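Local coordinates for Cyclase/dehydrase (Mycobacterium smegmatis str. MC2 155, PDB 5Z8O), which is of unknown function but belongs to the START superfamily, many of whose members bind lipids or other hydrophobic molecules, and probably binds such a ligand, at residues B[16-21]-B[93-98]; B[28-33]-B[134-139]; B[38-43]-B[48-53]; B[107-112]-B[128-133]. One frame throughout, in Å; residues are numbered along the deposited sequence.

Interaction 1: residues B[16-21]-B[93-98]; sequences TITSIV and FSIVPL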
loop_
_atom_site.group_PDB
_atom_site.type_symbol
_atom_site.label_atom_id
_atom_site.label_comp_id
_atom_site.label_asym_id
_atom_site.label_seq_id
_atom_site.Cartn_x
_atom_site.Cartn_y
_atom_site.Cartn_z
ATOM N N THR B 16 -10.918 21.535 -15.854
ATOM C CA THR B 16 -10.408 20.356 -16.547
ATOM C C THR B 16 -9.116 19.853 -15.908
ATOM O O THR B 16 -8.951 18.647 -15.688
ATOM C CB THR B 16 -10.191 20.676 -18.028
ATOM O OG1 THR B 16 -11.441 21.030 -18.630
ATOM C CG2 THR B 16 -9.602 19.479 -18.762
ATOM N N ILE B 17 -8.188 20.763 -15.599
ATOM C CA ILE B 17 -6.923 20.359 -14.989
ATOM C C ILE B 17 -7.153 19.813 -13.588
ATOM O O ILE B 17 -6.574 18.789 -13.203
ATOM C CB ILE B 17 -5.933 21.535 -14.984
ATOM C CG1 ILE B 17 -5.625 21.950 -16.416
ATOM C CG2 ILE B 17 -4.656 21.156 -14.253
ATOM C CD1 ILE B 17 -5.101 20.823 -17.248
ATOM N N THR B 18 -8.017 20.477 -12.811
ATOM C CA THR B 18 -8.350 19.991 -11.477
ATOM C C THR B 18 -8.953 18.592 -11.535
ATOM O O THR B 18 -8.614 17.732 -10.721
ATOM C CB THR B 18 -9.321 20.956 -10.786
ATOM O OG1 THR B 18 -8.680 22.219 -10.542
ATOM C CG2 THR B 18 -9.824 20.365 -9.472
ATOM N N SER B 19 -9.811 18.330 -12.520
ATOM C CA SER B 19 -10.415 17.006 -12.638
ATOM C C SER B 19 -9.384 15.950 -13.022
ATOM O O SER B 19 -9.445 14.812 -12.542
ATOM C CB SER B 19 -11.562 17.047 -13.652
ATOM O OG SER B 19 -11.095 17.249 -14.980
ATOM N N ILE B 20 -8.436 16.299 -13.891
ATOM C CA ILE B 20 -7.425 15.329 -14.302
ATOM C C ILE B 20 -6.499 14.994 -13.141
ATOM O O ILE B 20 -6.251 13.821 -12.841
ATOM C CB ILE B 20 -6.631 15.854 -15.511
ATOM C CG1 ILE B 20 -7.536 16.047 -16.727
ATOM C CG2 ILE B 20 -5.493 14.908 -15.833
ATOM C CD1 ILE B 20 -6.839 16.757 -17.882
ATOM N N VAL B 21 -5.979 16.024 -12.469
ATOM C CA VAL B 21 -5.045 15.814 -11.366
ATOM C C VAL B 21 -5.732 15.139 -10.182
ATOM O O VAL B 21 -5.106 14.349 -9.465
ATOM C CB VAL B 21 -4.401 17.156 -10.967
ATOM C CG1 VAL B 21 -3.478 16.981 -9.770
ATOM C CG2 VAL B 21 -3.640 17.744 -12.141
ATOM N N PHE B 93 0.489 20.383 -6.071
ATOM C CA PHE B 93 -0.070 20.918 -7.310
ATOM C C PHE B 93 -0.892 22.161 -7.004
ATOM O O PHE B 93 -1.766 22.125 -6.134
ATOM C CB PHE B 93 -0.962 19.897 -8.023
ATOM C CG PHE B 93 -0.265 18.630 -8.406
ATOM C CD1 PHE B 93 -0.270 17.534 -7.558
ATOM C CD2 PHE B 93 0.374 18.522 -9.631
ATOM C CE1 PHE B 93 0.363 16.360 -7.920
ATOM C CE2 PHE B 93 1.009 17.352 -9.997
ATOM C CZ PHE B 93 1.002 16.269 -9.141
ATOM N N SER B 94 -0.625 23.250 -7.727
ATOM C CA SER B 94 -1.394 24.488 -7.618
ATOM C C SER B 94 -1.920 24.874 -8.996
ATOM O O SER B 94 -1.141 24.985 -9.950
ATOM C CB SER B 94 -0.542 25.611 -7.025
ATOM O OG SER B 94 -0.113 25.273 -5.717
ATOM N N ILE B 95 -3.237 25.046 -9.103
ATOM C CA ILE B 95 -3.918 25.306 -10.371
ATOM C C ILE B 95 -4.472 26.728 -10.355
ATOM O O ILE B 95 -5.386 27.037 -9.579
ATOM C CB ILE B 95 -5.028 24.277 -10.623
ATOM C CG1 ILE B 95 -4.408 22.895 -10.830
ATOM C CG2 ILE B 95 -5.874 24.680 -11.823
ATOM C CD1 ILE B 95 -5.368 21.749 -10.613
ATOM N N VAL B 96 -3.920 27.600 -11.191
ATOM C CA VAL B 96 -4.327 29.003 -11.268
ATOM C C VAL B 96 -4.835 29.306 -12.672
ATOM O O VAL B 96 -4.107 29.099 -13.651
ATOM C CB VAL B 96 -3.188 29.960 -10.887
ATOM C CG1 VAL B 96 -3.653 31.403 -11.030
ATOM C CG2 VAL B 96 -2.723 29.691 -9.469
ATOM N N PRO B 97 -6.065 29.792 -12.836
ATOM C CA PRO B 97 -6.548 30.160 -14.173
ATOM C C PRO B 97 -5.765 31.336 -14.735
ATOM O O PRO B 97 -5.435 32.286 -14.019
ATOM C CB PRO B 97 -8.018 30.529 -13.937
ATOM C CG PRO B 97 -8.094 30.885 -12.489
ATOM C CD PRO B 97 -7.082 30.019 -11.794
ATOM N N LEU B 98 -5.463 31.259 -16.029
ATOM C CA LEU B 98 -4.787 32.343 -16.738
ATOM C C LEU B 98 -5.748 33.196 -17.559
ATOM O O LEU B 98 -6.187 34.260 -17.115
ATOM C CB LEU B 98 -3.695 31.774 -17.645
ATOM C CG LEU B 98 -2.416 31.359 -16.925
ATOM C CD1 LEU B 98 -1.393 30.835 -17.910
ATOM C CD2 LEU B 98 -1.856 32.534 -16.142
#
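I95 carries this contact, reaching from strand 93-97 to I17 and T18 on helix 16-21. The helix and strand axes run nearly antiparallel, at 163°, and come within 9.3 Å. The CB of I95 points toward the helix, and the side chain branches there. CG2 lies near the hydroxyl of T18, with 3.9 Å from I95 CG2 to T18 OG1. CG1 goes the other way and meets the methyl branch of I17, at 3.8 Å from I95 CG1 to I17 CG2. CG1 stands anti to the carbonyl carbon (chi1 -66°), and the chain then extends to its tip. That tip touches the helix surface itself: I95 CD1 is 3.6 Å from T18 CA and 3.3 Å from T18 OG1. The last approach is a close carbon-oxygen contact; the hydroxyl is hydrogen-bonded to A14 O, one turn back in the helix. Two residues earlier in the strand, F93 offers one ring face to V21. V21 CG1 lies 4.0 Å from the F93 ring centroid, in a CH-pi contact over the face. Mostly buried, the contact packs short helix 14-22 on strand 86-97, which fits the helix-grip fold of Bet v 1-like proteins. I17 also packs on V10 of strand 4-10, T103 of strand 103-113 and V141 of helix 119-144, while V21 reaches I76 of the neighbouring strand, 75-83.

Interaction 2: residues B[28-33]-B[134-139]; sequences PQWNPE and AKALEG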
loop_
_atom_site.group_PDB
_atom_site.type_symbol
_atom_site.label_atom_id
_atom_site.label_comp_id
_atom_site.label_asym_id
_atom_site.label_seq_id
_atom_site.Cartn_x
_atom_site.Cartn_y
_atom_site.Cartn_z
ATOM N N PRO B 28 -3.132 5.742 -14.285
ATOM C CA PRO B 28 -2.472 4.766 -15.168
ATOM C C PRO B 28 -2.849 4.899 -16.633
ATOM O O PRO B 28 -2.070 4.466 -17.489
ATOM C CB PRO B 28 -2.925 3.413 -14.598
ATOM C CG PRO B 28 -3.308 3.699 -13.186
ATOM C CD PRO B 28 -3.908 5.068 -13.226
ATOM N N GLN B 29 -3.998 5.506 -16.948
ATOM C CA GLN B 29 -4.439 5.616 -18.338
ATOM C C GLN B 29 -3.547 6.540 -19.159
ATOM O O GLN B 29 -3.433 6.360 -20.378
ATOM C CB GLN B 29 -5.884 6.111 -18.396
ATOM C CG GLN B 29 -6.891 5.182 -17.745
ATOM C CD GLN B 29 -8.271 5.806 -17.654
ATOM O OE1 GLN B 29 -8.598 6.732 -18.398
ATOM N NE2 GLN B 29 -9.088 5.304 -16.734
ATOM N N TRP B 30 -2.910 7.523 -18.526
ATOM C CA TRP B 30 -2.122 8.514 -19.249
ATOM C C TRP B 30 -0.681 8.612 -18.762
ATOM O O TRP B 30 0.074 9.445 -19.276
ATOM C CB TRP B 30 -2.814 9.888 -19.207
ATOM C CG TRP B 30 -3.173 10.411 -17.840
ATOM C CD1 TRP B 30 -4.283 10.094 -17.110
ATOM C CD2 TRP B 30 -2.457 11.390 -17.073
ATOM N NE1 TRP B 30 -4.285 10.786 -15.923
ATOM C CE2 TRP B 30 -3.177 11.591 -15.876
ATOM C CE3 TRP B 30 -1.270 12.103 -17.274
ATOM C CZ2 TRP B 30 -2.748 12.475 -14.884
ATOM C CZ3 TRP B 30 -0.846 12.982 -16.288
ATOM C CH2 TRP B 30 -1.585 13.159 -15.109
ATOM N N ASN B 31 -0.290 7.819 -17.769
ATOM C CA ASN B 31 1.103 7.720 -17.330
ATOM C C ASN B 31 1.615 6.312 -17.613
ATOM O O ASN B 31 1.160 5.352 -16.961
ATOM C CB ASN B 31 1.236 8.059 -15.847
ATOM C CG ASN B 31 0.899 9.504 -15.551
ATOM O OD1 ASN B 31 -0.225 9.825 -15.163
ATOM N ND2 ASN B 31 1.870 10.389 -15.743
ATOM N N PRO B 32 2.539 6.126 -18.560
ATOM C CA PRO B 32 2.956 4.757 -18.921
ATOM C C PRO B 32 3.618 3.975 -17.795
ATOM O O PRO B 32 3.484 2.744 -17.753
ATOM C CB PRO B 32 3.930 4.988 -20.087
ATOM C CG PRO B 32 3.535 6.310 -20.656
ATOM C CD PRO B 32 3.085 7.134 -19.487
ATOM N N GLU B 33 4.315 4.642 -16.880
ATOM C CA GLU B 33 5.049 3.975 -15.812
ATOM C C GLU B 33 4.207 3.744 -14.565
ATOM O O GLU B 33 4.689 3.117 -13.617
ATOM C CB GLU B 33 6.274 4.809 -15.435
ATOM C CG GLU B 33 7.194 5.104 -16.597
ATOM C CD GLU B 33 7.858 6.456 -16.458
ATOM O OE1 GLU B 33 8.078 6.897 -15.311
ATOM O OE2 GLU B 33 8.135 7.091 -17.497
ATOM N N ALA B 134 4.680 16.559 -16.815
ATOM C CA ALA B 134 4.162 17.713 -17.544
ATOM C C ALA B 134 3.846 17.343 -18.987
ATOM O O ALA B 134 2.776 17.681 -19.507
ATOM C CB ALA B 134 5.169 18.863 -17.487
ATOM N N LYS B 135 4.759 16.626 -19.645
ATOM C CA LYS B 135 4.478 16.142 -20.993
ATOM C C LYS B 135 3.302 15.171 -20.995
ATOM O O LYS B 135 2.452 15.214 -21.892
ATOM C CB LYS B 135 5.719 15.476 -21.588
ATOM C CG LYS B 135 5.540 15.016 -23.026
ATOM C CD LYS B 135 6.743 14.220 -23.514
ATOM C CE LYS B 135 7.014 14.475 -24.989
ATOM N NZ LYS B 135 5.789 14.319 -25.823
ATOM N N ALA B 136 3.237 14.290 -19.994
ATOM C CA ALA B 136 2.135 13.335 -19.925
ATOM C C ALA B 136 0.807 14.044 -19.691
ATOM O O ALA B 136 -0.210 13.684 -20.297
ATOM C CB ALA B 136 2.404 12.303 -18.829
ATOM N N LEU B 137 0.798 15.070 -18.836
ATOM C CA LEU B 137 -0.432 15.821 -18.616
ATOM C C LEU B 137 -0.850 16.568 -19.877
ATOM O O LEU B 137 -2.042 16.636 -20.197
ATOM C CB LEU B 137 -0.262 16.785 -17.443
ATOM C CG LEU B 137 -1.475 17.680 -17.184
ATOM C CD1 LEU B 137 -2.680 16.834 -16.824
ATOM C CD2 LEU B 137 -1.183 18.670 -16.084
ATOM N N GLU B 138 0.117 17.137 -20.602
ATOM C CA GLU B 138 -0.175 17.752 -21.896
ATOM C C GLU B 138 -0.900 16.778 -22.815
ATOM O O GLU B 138 -1.896 17.132 -23.455
ATOM C CB GLU B 138 1.117 18.246 -22.549
ATOM C CG GLU B 138 1.774 19.404 -21.824
ATOM C CD GLU B 138 2.975 19.953 -22.567
ATOM O OE1 GLU B 138 3.449 19.286 -23.514
ATOM O OE2 GLU B 138 3.452 21.045 -22.196
ATOM N N GLY B 139 -0.406 15.542 -22.896
ATOM C CA GLY B 139 -1.071 14.545 -23.720
ATOM C C GLY B 139 -2.475 14.234 -23.238
ATOM O O GLY B 139 -3.401 14.099 -24.042
HETATM O O HOH W 1 -0.495 11.549 -21.708
#
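W30 is the main point where 28-33 meets helix 134-139. Just before it, Q29 turns to the same long helix, where its OE1 is hydrogen-bonded to R140. The indole of W30 leans on the helix backbone with its six-membered ring. CG sits between the backbone N and the carbonyl carbon (chi1 54°), and this turns the ring toward A136 and L137. W30 CE3 is 3.6 Å from A136 O, and W30 CZ3 is 3.7 Å from L137 N. Both polar atoms meet the ring obliquely. The side chains add apolar contacts, with W30 CE3 4.0 Å from A136 CB and W30 CZ3 4.0 Å from L137 CB. Y27 meets the indole ring-to-ring, with planes about 80° apart, and I20 of helix 14-22 packs on it too. This is the helical layer of a helix-grip fold, as in Bet v 1-like proteins: two short helices lie beside the long C-terminal one. The carbonyl of W30 also takes part. A water donates to A136 O at 2.6 Å and to W30 O at 3.3 Å, so it bridges the two chain segments. A136 CB is 3.7 Å from W30 O as well. N31 follows, its CA 6.3 Å from the CA of A136, and its amide end comes close to the A136 methyl. From P32 the chain turns away from the helix toward strand 34-42.

Interaction 3: residues B[38-43]-B[48-53]; sequences WILARY and PSQLRL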
loop_
_atom_site.group_PDB
_atom_site.type_symbol
_atom_site.label_atom_id
_atom_site.label_comp_id
_atom_site.label_asym_id
_atom_site.label_seq_id
_atom_site.Cartn_x
_atom_site.Cartn_y
_atom_site.Cartn_z
ATOM N N TRP B 38 -4.997 3.298 -6.471
ATOM C CA TRP B 38 -6.209 2.948 -5.749
ATOM C C TRP B 38 -6.406 3.895 -4.579
ATOM O O TRP B 38 -5.463 4.191 -3.839
ATOM C CB TRP B 38 -6.164 1.505 -5.235
ATOM C CG TRP B 38 -6.032 0.499 -6.320
ATOM C CD1 TRP B 38 -7.042 -0.179 -6.943
ATOM C CD2 TRP B 38 -4.812 0.025 -6.897
ATOM N NE1 TRP B 38 -6.523 -1.032 -7.887
ATOM C CE2 TRP B 38 -5.156 -0.930 -7.875
ATOM C CE3 TRP B 38 -3.460 0.319 -6.686
ATOM C CZ2 TRP B 38 -4.197 -1.592 -8.642
ATOM C CZ3 TRP B 38 -2.510 -0.342 -7.446
ATOM C CH2 TRP B 38 -2.885 -1.286 -8.412
ATOM N N ILE B 39 -7.638 4.361 -4.424
ATOM C CA ILE B 39 -8.029 5.166 -3.272
ATOM C C ILE B 39 -8.200 4.241 -2.072
ATOM O O ILE B 39 -9.035 3.329 -2.091
ATOM C CB ILE B 39 -9.318 5.939 -3.569
ATOM C CG1 ILE B 39 -9.113 6.817 -4.807
ATOM C CG2 ILE B 39 -9.744 6.765 -2.364
ATOM C CD1 ILE B 39 -10.350 7.541 -5.252
ATOM N N LEU B 40 -7.393 4.461 -1.034
ATOM C CA LEU B 40 -7.431 3.624 0.161
ATOM C C LEU B 40 -8.371 4.160 1.233
ATOM O O LEU B 40 -8.964 3.370 1.979
ATOM C CB LEU B 40 -6.025 3.482 0.751
ATOM C CG LEU B 40 -4.979 2.777 -0.113
ATOM C CD1 LEU B 40 -3.625 2.759 0.589
ATOM C CD2 LEU B 40 -5.428 1.357 -0.447
ATOM N N ALA B 41 -8.512 5.480 1.330
ATOM C CA ALA B 41 -9.355 6.101 2.340
ATOM C C ALA B 41 -9.798 7.463 1.831
ATOM O O ALA B 41 -9.182 8.040 0.932
ATOM C CB ALA B 41 -8.629 6.235 3.684
ATOM N N ARG B 42 -10.875 7.974 2.423
ATOM C CA ARG B 42 -11.459 9.246 2.031
ATOM C C ARG B 42 -11.701 10.112 3.256
ATOM O O ARG B 42 -11.927 9.609 4.360
ATOM C CB ARG B 42 -12.797 9.047 1.283
ATOM C CG ARG B 42 -12.693 8.182 0.037
ATOM C CD ARG B 42 -14.057 7.921 -0.595
ATOM N NE ARG B 42 -13.925 7.117 -1.808
ATOM C CZ ARG B 42 -13.720 7.624 -3.019
ATOM N NH1 ARG B 42 -13.624 8.939 -3.183
ATOM N NH2 ARG B 42 -13.607 6.817 -4.066
ATOM N N TYR B 43 -11.634 11.426 3.058
ATOM C CA TYR B 43 -12.107 12.339 4.084
ATOM C C TYR B 43 -13.628 12.240 4.202
ATOM O O TYR B 43 -14.299 11.549 3.427
ATOM C CB TYR B 43 -11.674 13.774 3.778
ATOM C CG TYR B 43 -10.188 13.990 3.942
ATOM C CD1 TYR B 43 -9.608 13.984 5.204
ATOM C CD2 TYR B 43 -9.366 14.203 2.841
ATOM C CE1 TYR B 43 -8.252 14.178 5.368
ATOM C CE2 TYR B 43 -8.009 14.400 2.996
ATOM C CZ TYR B 43 -7.458 14.387 4.262
ATOM O OH TYR B 43 -6.107 14.581 4.422
ATOM N N PRO B 48 -10.462 11.714 -1.621
ATOM C CA PRO B 48 -9.479 10.716 -1.186
ATOM C C PRO B 48 -8.460 11.300 -0.220
ATOM O O PRO B 48 -7.961 12.411 -0.404
ATOM C CB PRO B 48 -8.818 10.277 -2.499
ATOM C CG PRO B 48 -9.856 10.553 -3.543
ATOM C CD PRO B 48 -10.584 11.780 -3.089
ATOM N N SER B 49 -8.160 10.532 0.827
ATOM C CA SER B 49 -7.180 10.927 1.829
ATOM C C SER B 49 -5.933 10.054 1.828
ATOM O O SER B 49 -4.926 10.440 2.439
ATOM C CB SER B 49 -7.815 10.906 3.228
ATOM O OG SER B 49 -8.265 9.606 3.556
ATOM N N GLN B 50 -5.966 8.901 1.160
ATOM C CA GLN B 50 -4.821 8.000 1.117
ATOM C C GLN B 50 -4.870 7.187 -0.169
ATOM O O GLN B 50 -5.938 6.713 -0.568
ATOM C CB GLN B 50 -4.803 7.066 2.336
ATOM C CG GLN B 50 -3.537 6.222 2.462
ATOM C CD GLN B 50 -3.606 5.233 3.612
ATOM O OE1 GLN B 50 -4.635 4.598 3.840
ATOM N NE2 GLN B 50 -2.504 5.098 4.344
ATOM N N LEU B 51 -3.716 7.034 -0.816
ATOM C CA LEU B 51 -3.622 6.343 -2.095
ATOM C C LEU B 51 -2.561 5.254 -2.041
ATOM O O LEU B 51 -1.575 5.362 -1.309
ATOM C CB LEU B 51 -3.265 7.298 -3.246
ATOM C CG LEU B 51 -4.087 8.564 -3.460
ATOM C CD1 LEU B 51 -3.406 9.448 -4.500
ATOM C CD2 LEU B 51 -5.502 8.209 -3.894
ATOM N N ARG B 52 -2.763 4.216 -2.849
ATOM C CA ARG B 52 -1.700 3.304 -3.247
ATOM C C ARG B 52 -1.354 3.563 -4.707
ATOM O O ARG B 52 -2.246 3.601 -5.562
ATOM C CB ARG B 52 -2.107 1.840 -3.062
ATOM C CG ARG B 52 -1.136 0.860 -3.725
ATOM C CD ARG B 52 -1.544 -0.611 -3.575
ATOM N NE ARG B 52 -0.650 -1.469 -4.353
ATOM C CZ ARG B 52 -0.493 -2.776 -4.162
ATOM N NH1 ARG B 52 -1.165 -3.401 -3.204
ATOM N NH2 ARG B 52 0.348 -3.460 -4.927
ATOM N N LEU B 53 -0.063 3.733 -4.994
ATOM C CA LEU B 53 0.424 3.962 -6.350
ATOM C C LEU B 53 1.428 2.873 -6.692
ATOM O O LEU B 53 2.427 2.699 -5.983
ATOM C CB LEU B 53 1.062 5.348 -6.481
ATOM C CG LEU B 53 1.542 5.746 -7.878
ATOM C CD1 LEU B 53 0.391 6.314 -8.693
ATOM C CD2 LEU B 53 2.698 6.739 -7.799
HETATM O O HOH W 2 -9.080 9.370 6.076
#
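W38 and R52 form a hydrogen-bonded antiparallel pair, and from there the two strands run at 153° through two beta bulges toward the turn that closes the hairpin. The pair is joined by W38 N to R52 O and R52 N to W38 O, both 2.9 Å and both in the carbonyl plane. L40 and A41 both face Q50, a classic bulge. L40 N gives Q50 O a bond of 2.7 Å, and A41 N adds only a weak one. The register shifts again beyond A41, whose carbonyl takes S49 N at 2.7 Å, from above its plane, and a weak bond from Q50 N. Of the side chains, W38 and R52 lie alongside each other and point the same way. The extended R52 chain follows the six-membered ring, with R52 CD 3.8 Å from W38 CE3. Ring and guanidinium planes are 70° apart. On the other face of the sheet I39 packs on P48 and L51, and I39 CD1 to P48 CG is tight at 3.5 Å. Past the strand end, Y43 lays a ring face over S49 CB, 3.5 Å from the ring centroid, in a CH-pi contact. A water links S49 OG with R42 O, the second bond being weak. R52 forms salt bridges with D54 and with D84 of the second subunit; the Q50 amide is hydrogen-bonded to Q81 of its own chain and to Q50 of that subunit. The hairpin ends the sheet within this chain: strand 34-42 is outermost, and strand 48-57 is bonded on its other side to strand 60-69.

Interaction 4: residues B[107-112]-B[128-133]; sequences VDLDVE and ETLEHL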
loop_
_atom_site.group_PDB
_atom_site.type_symbol
_atom_site.label_atom_id
_atom_site.label_comp_id
_atom_site.label_asym_id
_atom_site.label_seq_id
_atom_site.Cartn_x
_atom_site.Cartn_y
_atom_site.Cartn_z
ATOM N N VAL B 107 3.913 22.889 -9.907
ATOM C CA VAL B 107 4.208 21.627 -9.231
ATOM C C VAL B 107 5.524 21.777 -8.481
ATOM O O VAL B 107 6.548 22.136 -9.077
ATOM C CB VAL B 107 4.272 20.445 -10.213
ATOM C CG1 VAL B 107 4.303 19.128 -9.446
ATOM C CG2 VAL B 107 3.087 20.479 -11.161
ATOM N N ASP B 108 5.496 21.508 -7.177
ATOM C CA ASP B 108 6.696 21.410 -6.359
ATOM C C ASP B 108 6.887 19.963 -5.928
ATOM O O ASP B 108 5.927 19.298 -5.534
ATOM C CB ASP B 108 6.610 22.304 -5.121
ATOM C CG ASP B 108 6.461 23.766 -5.467
ATOM O OD1 ASP B 108 5.882 24.507 -4.648
ATOM O OD2 ASP B 108 6.918 24.178 -6.553
ATOM N N LEU B 109 8.124 19.476 -5.993
ATOM C CA LEU B 109 8.427 18.101 -5.617
ATOM C C LEU B 109 9.662 18.077 -4.729
ATOM O O LEU B 109 10.725 18.567 -5.121
ATOM C CB LEU B 109 8.632 17.229 -6.856
ATOM C CG LEU B 109 9.045 15.785 -6.583
ATOM C CD1 LEU B 109 7.882 15.007 -5.961
ATOM C CD2 LEU B 109 9.527 15.121 -7.862
ATOM N N ASP B 110 9.512 17.514 -3.532
ATOM C CA ASP B 110 10.565 17.470 -2.523
ATOM C C ASP B 110 10.740 16.014 -2.112
ATOM O O ASP B 110 9.868 15.452 -1.441
ATOM C CB ASP B 110 10.215 18.354 -1.325
ATOM C CG ASP B 110 11.393 18.578 -0.402
ATOM O OD1 ASP B 110 12.535 18.294 -0.818
ATOM O OD2 ASP B 110 11.175 19.051 0.732
ATOM N N VAL B 111 11.852 15.397 -2.519
ATOM C CA VAL B 111 12.047 13.967 -2.320
ATOM C C VAL B 111 13.336 13.701 -1.547
ATOM O O VAL B 111 14.286 14.488 -1.558
ATOM C CB VAL B 111 12.055 13.188 -3.654
ATOM C CG1 VAL B 111 10.772 13.430 -4.417
ATOM C CG2 VAL B 111 13.248 13.587 -4.497
ATOM N N GLU B 112 13.348 12.545 -0.883
ATOM C CA GLU B 112 14.498 11.972 -0.194
ATOM C C GLU B 112 14.555 10.517 -0.637
ATOM O O GLU B 112 13.527 9.833 -0.622
ATOM C CB GLU B 112 14.319 11.997 1.336
ATOM C CG GLU B 112 14.521 13.283 2.157
ATOM C CD GLU B 112 15.721 14.112 1.783
ATOM O OE1 GLU B 112 15.599 15.353 1.759
ATOM O OE2 GLU B 112 16.792 13.526 1.530
ATOM N N GLU B 128 13.590 15.624 -13.825
ATOM C CA GLU B 128 13.199 14.849 -14.997
ATOM C C GLU B 128 11.821 14.235 -14.812
ATOM O O GLU B 128 11.047 14.154 -15.765
ATOM C CB GLU B 128 14.241 13.772 -15.291
ATOM C CG GLU B 128 15.595 14.338 -15.680
ATOM C CD GLU B 128 16.588 13.269 -16.081
ATOM O OE1 GLU B 128 16.196 12.084 -16.147
ATOM O OE2 GLU B 128 17.762 13.615 -16.332
ATOM N N THR B 129 11.489 13.812 -13.593
ATOM C CA THR B 129 10.156 13.276 -13.344
ATOM C C THR B 129 9.074 14.322 -13.627
ATOM O O THR B 129 8.017 13.994 -14.177
ATOM C CB THR B 129 10.067 12.756 -11.906
ATOM O OG1 THR B 129 11.021 11.701 -11.723
ATOM C CG2 THR B 129 8.680 12.213 -11.605
ATOM N N LEU B 130 9.314 15.583 -13.243
ATOM C CA LEU B 130 8.317 16.640 -13.445
ATOM C C LEU B 130 8.117 17.013 -14.917
ATOM O O LEU B 130 6.979 17.230 -15.349
ATOM C CB LEU B 130 8.699 17.881 -12.640
ATOM C CG LEU B 130 8.598 17.795 -11.115
ATOM C CD1 LEU B 130 8.757 19.178 -10.490
ATOM C CD2 LEU B 130 7.273 17.172 -10.705
ATOM N N GLU B 131 9.197 17.097 -15.703
ATOM C CA GLU B 131 9.061 17.318 -17.144
ATOM C C GLU B 131 8.166 16.261 -17.742
ATOM O O GLU B 131 7.424 16.498 -18.708
ATOM C CB GLU B 131 10.434 17.229 -17.811
ATOM C CG GLU B 131 11.267 18.438 -17.652
ATOM C CD GLU B 131 10.618 19.583 -18.366
ATOM O OE1 GLU B 131 10.664 20.722 -17.867
ATOM O OE2 GLU B 131 10.028 19.319 -19.437
ATOM N N HIS B 132 8.291 15.078 -17.165
ATOM C CA HIS B 132 7.841 13.818 -17.696
ATOM C C HIS B 132 6.337 13.716 -17.470
ATOM O O HIS B 132 5.563 13.436 -18.391
ATOM C CB HIS B 132 8.681 12.828 -16.903
ATOM C CG HIS B 132 9.841 12.323 -17.673
ATOM N ND1 HIS B 132 9.939 11.095 -18.254
ATOM C CD2 HIS B 132 10.937 13.002 -18.053
ATOM C CE1 HIS B 132 11.105 10.996 -18.867
ATOM N NE2 HIS B 132 11.708 12.148 -18.786
ATOM N N LEU B 133 5.932 14.062 -16.246
ATOM C CA LEU B 133 4.548 14.313 -15.853
ATOM C C LEU B 133 3.926 15.470 -16.634
ATOM O O LEU B 133 2.747 15.418 -17.010
ATOM C CB LEU B 133 4.551 14.635 -14.368
ATOM C CG LEU B 133 3.243 15.049 -13.741
ATOM C CD1 LEU B 133 2.304 13.863 -13.785
ATOM C CD2 LEU B 133 3.493 15.553 -12.327
#
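L130 of helix 128-133 reaches across to strand 107-112 and is the side chain that touches V107 and L109. L130 CD2 meets the V107 branch, at 3.8 Å from V107 CG1, and also lies 4.1 Å from L109 CB. L130 CD1 meets the same L109 CB at 4.1 Å and comes within 4.0 Å of V107 O. Apart from the approach to V107 O the contact is apolar, and no hydrogen bond crosses it. L130 CG stands anti to the carbonyl carbon (chi1 -70°), and the chain is extended beyond it, which carries both methyls to the strand. V107 CG1 stands anti to its backbone N, and this sends that methyl to the leucine. The CA atoms of V107 and L130 are 7.7 Å apart. Farther out, V4 and K6 of strand 4-10 and Q91 of strand 86-97 pack on L130. L109 touches V4 as well, and A126 one turn earlier in the long helix. Backbone bonds from V107 to K6 and from L109 to V4 hold strand 103-113 against the edge strand 4-10, and a salt bridge from E131 to K6 ties the helix to that strand. A long C-terminal helix lying over an antiparallel sheet like this is the hallmark of the helix-grip fold of START and Bet v 1-like proteins.

Overall arrangement
Interactions 1, 2 and 4 touch one another and form one packed region; 1 and 4 join helix to sheet, 2 joins the helices. I20 CG2 of 16-21 joins interactions 1 and 2: it is 3.6 Å from L137 CD1 and 3.8 Å from W30 CZ2. L133 joins interactions 1 and 4, with L133 CD2 3.9 Å from F93 CE2, and also packs beside W30 of interaction 2. Interactions 2 and 4 share helix 119-144. Interaction 3 stands apart, its centre about 20 Å from each of the first two and 21 Å from interaction 4, across the chain's centre. It lies in the sheet that interactions 1 and 4 also reach, and faces the second subunit.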